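Beta-agarase (Persicobacter, PDB 6AII) probably hydrolyses the beta-1,4 linkages of agarose to release neoagarobiose, as a GH16 family beta-agarase. Local coordinates at residues N50-H53 with N54-G58. Residues are numbered along the deposited sequence; the frame is centred on the assembly and turned at random.
Sequences NFWH and NSWDG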
ATOM      1  N   ASN A  50       1.150   9.280  13.228  1.00 19.72           N
ATOM      2  CA  ASN A  50       0.384   8.137  13.754  1.00 19.02           C
ATOM      3  C   ASN A  50      -1.121   8.235  13.505  1.00 20.60           C
ATOM      4  O   ASN A  50      -1.880   7.724  14.315  1.00 21.45           O
ATOM      5  CB  ASN A  50       0.677   7.864  15.209  1.00 18.26           C
ATOM      6  CG  ASN A  50       0.302   8.982  16.166  1.00 18.36           C
ATOM      7  OD1 ASN A  50      -0.067  10.063  15.702  1.00 22.02           O
ATOM      8  ND2 ASN A  50       0.372   8.693  17.469  1.00 20.84           N
ATOM      9  N   PHE A  51      -1.514   8.801  12.404  1.00 21.79           N
ATOM     10  CA  PHE A  51      -2.885   8.817  12.040  1.00 24.32           C
ATOM     11  C   PHE A  51      -3.036   9.087  10.554  1.00 23.72           C
ATOM     12  O   PHE A  51      -2.081   9.423   9.848  1.00 23.53           O
ATOM     13  CB  PHE A  51      -3.623   9.909  12.844  1.00 23.08           C
ATOM     14  CG  PHE A  51      -5.089   9.600  13.034  1.00 22.15           C
ATOM     15  CD1 PHE A  51      -5.478   8.578  13.898  1.00 21.89           C
ATOM     16  CD2 PHE A  51      -6.062  10.288  12.338  1.00 23.12           C
ATOM     17  CE1 PHE A  51      -6.825   8.252  14.045  1.00 22.59           C
ATOM     18  CE2 PHE A  51      -7.413   9.944  12.472  1.00 22.92           C
ATOM     19  CZ  PHE A  51      -7.789   8.982  13.371  1.00 22.68           C
ATOM     20  N   TRP A  52      -4.301   9.074  10.084  1.00 21.31           N
ATOM     21  CA  TRP A  52      -4.707   9.572   8.790  1.00 21.96           C
ATOM     22  C   TRP A  52      -4.452  11.087   8.700  1.00 23.57           C
ATOM     23  O   TRP A  52      -4.229  11.690   9.732  1.00 24.98           O
ATOM     24  CB  TRP A  52      -6.183   9.198   8.627  1.00 23.04           C
ATOM     25  CG  TRP A  52      -6.887   9.700   7.418  1.00 24.37           C
ATOM     26  CD1 TRP A  52      -7.957  10.565   7.355  1.00 25.86           C
ATOM     27  CD2 TRP A  52      -6.687   9.228   6.086  1.00 24.51           C
ATOM     28  NE1 TRP A  52      -8.352  10.731   6.050  1.00 26.74           N
ATOM     29  CE2 TRP A  52      -7.608   9.908   5.257  1.00 28.55           C
ATOM     30  CE3 TRP A  52      -5.794   8.325   5.505  1.00 26.08           C
ATOM     31  CZ2 TRP A  52      -7.696   9.683   3.884  1.00 32.43           C
ATOM     32  CZ3 TRP A  52      -5.857   8.148   4.136  1.00 29.40           C
ATOM     33  CH2 TRP A  52      -6.789   8.807   3.342  1.00 30.00           C
ATOM     34  N   HIS A  53      -4.561  11.649   7.508  1.00 25.51           N
ATOM     35  CA  HIS A  53      -4.148  13.033   7.306  1.00 29.66           C
ATOM     36  C   HIS A  53      -5.236  14.017   7.778  1.00 33.42           C
ATOM     37  O   HIS A  53      -4.977  15.216   7.758  1.00 35.15           O
ATOM     38  CB  HIS A  53      -3.586  13.201   5.887  1.00 32.38           C
ATOM     39  CG  HIS A  53      -4.531  12.871   4.804  1.00 35.75           C
ATOM     40  ND1 HIS A  53      -5.627  13.662   4.538  1.00 40.37           N
ATOM     41  CD2 HIS A  53      -4.557  11.844   3.930  1.00 40.14           C
ATOM     42  CE1 HIS A  53      -6.295  13.144   3.517  1.00 44.13           C
ATOM     43  NE2 HIS A  53      -5.647  12.039   3.123  1.00 42.63           N
ATOM     44  N   ASN A  54      -6.379  13.555   8.269  1.00 29.50           N
ATOM     45  CA  ASN A  54      -7.376  14.403   8.973  1.00 33.15           C
ATOM     46  C   ASN A  54      -8.080  13.550  10.032  1.00 33.84           C
ATOM     47  O   ASN A  54      -7.608  12.423  10.342  1.00 29.67           O
ATOM     48  CB  ASN A  54      -8.277  15.117   7.951  1.00 33.37           C
ATOM     49  CG  ASN A  54      -9.084  14.149   7.116  1.00 34.36           C
ATOM     50  OD1 ASN A  54      -9.682  13.208   7.665  1.00 30.67           O
ATOM     51  ND2 ASN A  54      -9.061  14.324   5.802  1.00 37.79           N
ATOM     52  N   SER A  55      -9.201  14.026  10.626  1.00 28.29           N
ATOM     53  CA  SER A  55      -9.715  13.373  11.786  1.00 28.77           C
ATOM     54  C   SER A  55     -10.626  12.178  11.395  1.00 25.51           C
ATOM     55  O   SER A  55     -11.003  11.414  12.268  1.00 26.01           O
ATOM     56  CB  SER A  55     -10.463  14.348  12.671  1.00 33.35           C
ATOM     57  OG  SER A  55     -11.583  14.829  11.972  1.00 36.83           O
ATOM     58  N   TRP A  56     -10.932  11.985  10.118  1.00 25.37           N
ATOM     59  CA  TRP A  56     -11.731  10.815   9.680  1.00 26.25           C
ATOM     60  C   TRP A  56     -11.079   9.518  10.178  1.00 24.53           C
ATOM     61  O   TRP A  56      -9.875   9.379   9.994  1.00 24.52           O
ATOM     62  CB  TRP A  56     -11.783  10.764   8.163  1.00 27.12           C
ATOM     63  CG  TRP A  56     -12.678   9.689   7.641  1.00 28.09           C
ATOM     64  CD1 TRP A  56     -13.972   9.449   7.955  1.00 31.68           C
ATOM     65  CD2 TRP A  56     -12.302   8.716   6.671  1.00 28.00           C
ATOM     66  NE1 TRP A  56     -14.450   8.393   7.223  1.00 30.36           N
ATOM     67  CE2 TRP A  56     -13.453   7.938   6.396  1.00 26.67           C
ATOM     68  CE3 TRP A  56     -11.127   8.456   5.986  1.00 29.53           C
ATOM     69  CZ2 TRP A  56     -13.444   6.890   5.485  1.00 28.10           C
ATOM     70  CZ3 TRP A  56     -11.130   7.431   5.061  1.00 30.80           C
ATOM     71  CH2 TRP A  56     -12.261   6.659   4.826  1.00 27.92           C
ATOM     72  N   ASP A  57     -11.873   8.611  10.737  1.00 23.37           N
ATOM     73  CA  ASP A  57     -11.281   7.416  11.368  1.00 22.26           C
ATOM     74  C   ASP A  57     -11.456   6.163  10.494  1.00 22.75           C
ATOM     75  O   ASP A  57     -11.220   5.062  10.991  1.00 20.07           O
ATOM     76  CB  ASP A  57     -11.727   7.229  12.819  1.00 22.46           C
ATOM     77  CG  ASP A  57     -13.137   6.717  13.076  1.00 25.96           C
ATOM     78  OD1 ASP A  57     -13.985   6.760  12.161  1.00 27.08           O
ATOM     79  OD2 ASP A  57     -13.373   6.285  14.204  1.00 25.72           O
ATOM     80  N   GLY A  58     -11.865   6.298   9.254  1.00 22.45           N
ATOM     81  CA  GLY A  58     -11.637   5.265   8.293  1.00 21.24           C
ATOM     82  C   GLY A  58     -12.909   4.660   7.733  1.00 21.69           C
ATOM     83  O   GLY A  58     -14.023   4.969   8.132  1.00 22.39           O
TER
HETATM   84  O   HOH W   1     -10.537  12.099   4.450  1.00 41.15           O
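Trp-56 turns the edge of its six-membered ring onto one face of the Trp-52 indole, a T-shaped (edge-to-face) pair with planes 67° apart in which Trp-56 CE3 comes within 3.6 Å of Trp-52 NE1. Over the opposite face, toward its rim, lies His-53 NE2, so that rings of its own loop lie on both sides of the indole. The Trp-52 indole, swung away from its own backbone N (chi1 175°), runs alongside the Asn-54 amide, whose plane stands nearly perpendicular to it; Asn-54 OD1 lies 3.2 Å from Trp-52 CD1, at the ring edge. That same oxygen accepts from Trp-56 N at 3.0 Å, in the carbonyl plane, closing an Asx turn in the loop between strands 48-49 and 62-64 of the GH16 beta-sandwich. One water, in the plane of the indole, accepts from both Trp-52 NE1 and Asn-54 ND2. A leucine in place of Trp-52 would probably leave this water without its indole donor and the edge of Trp-56 without the indole face it meets here. Deeper in, Phe-51 presents its edge to the backbone, CE2 lying 3.3 Å from Asn-54 O, while Trp-64 of strand 62-64 meets the rings of both tryptophans.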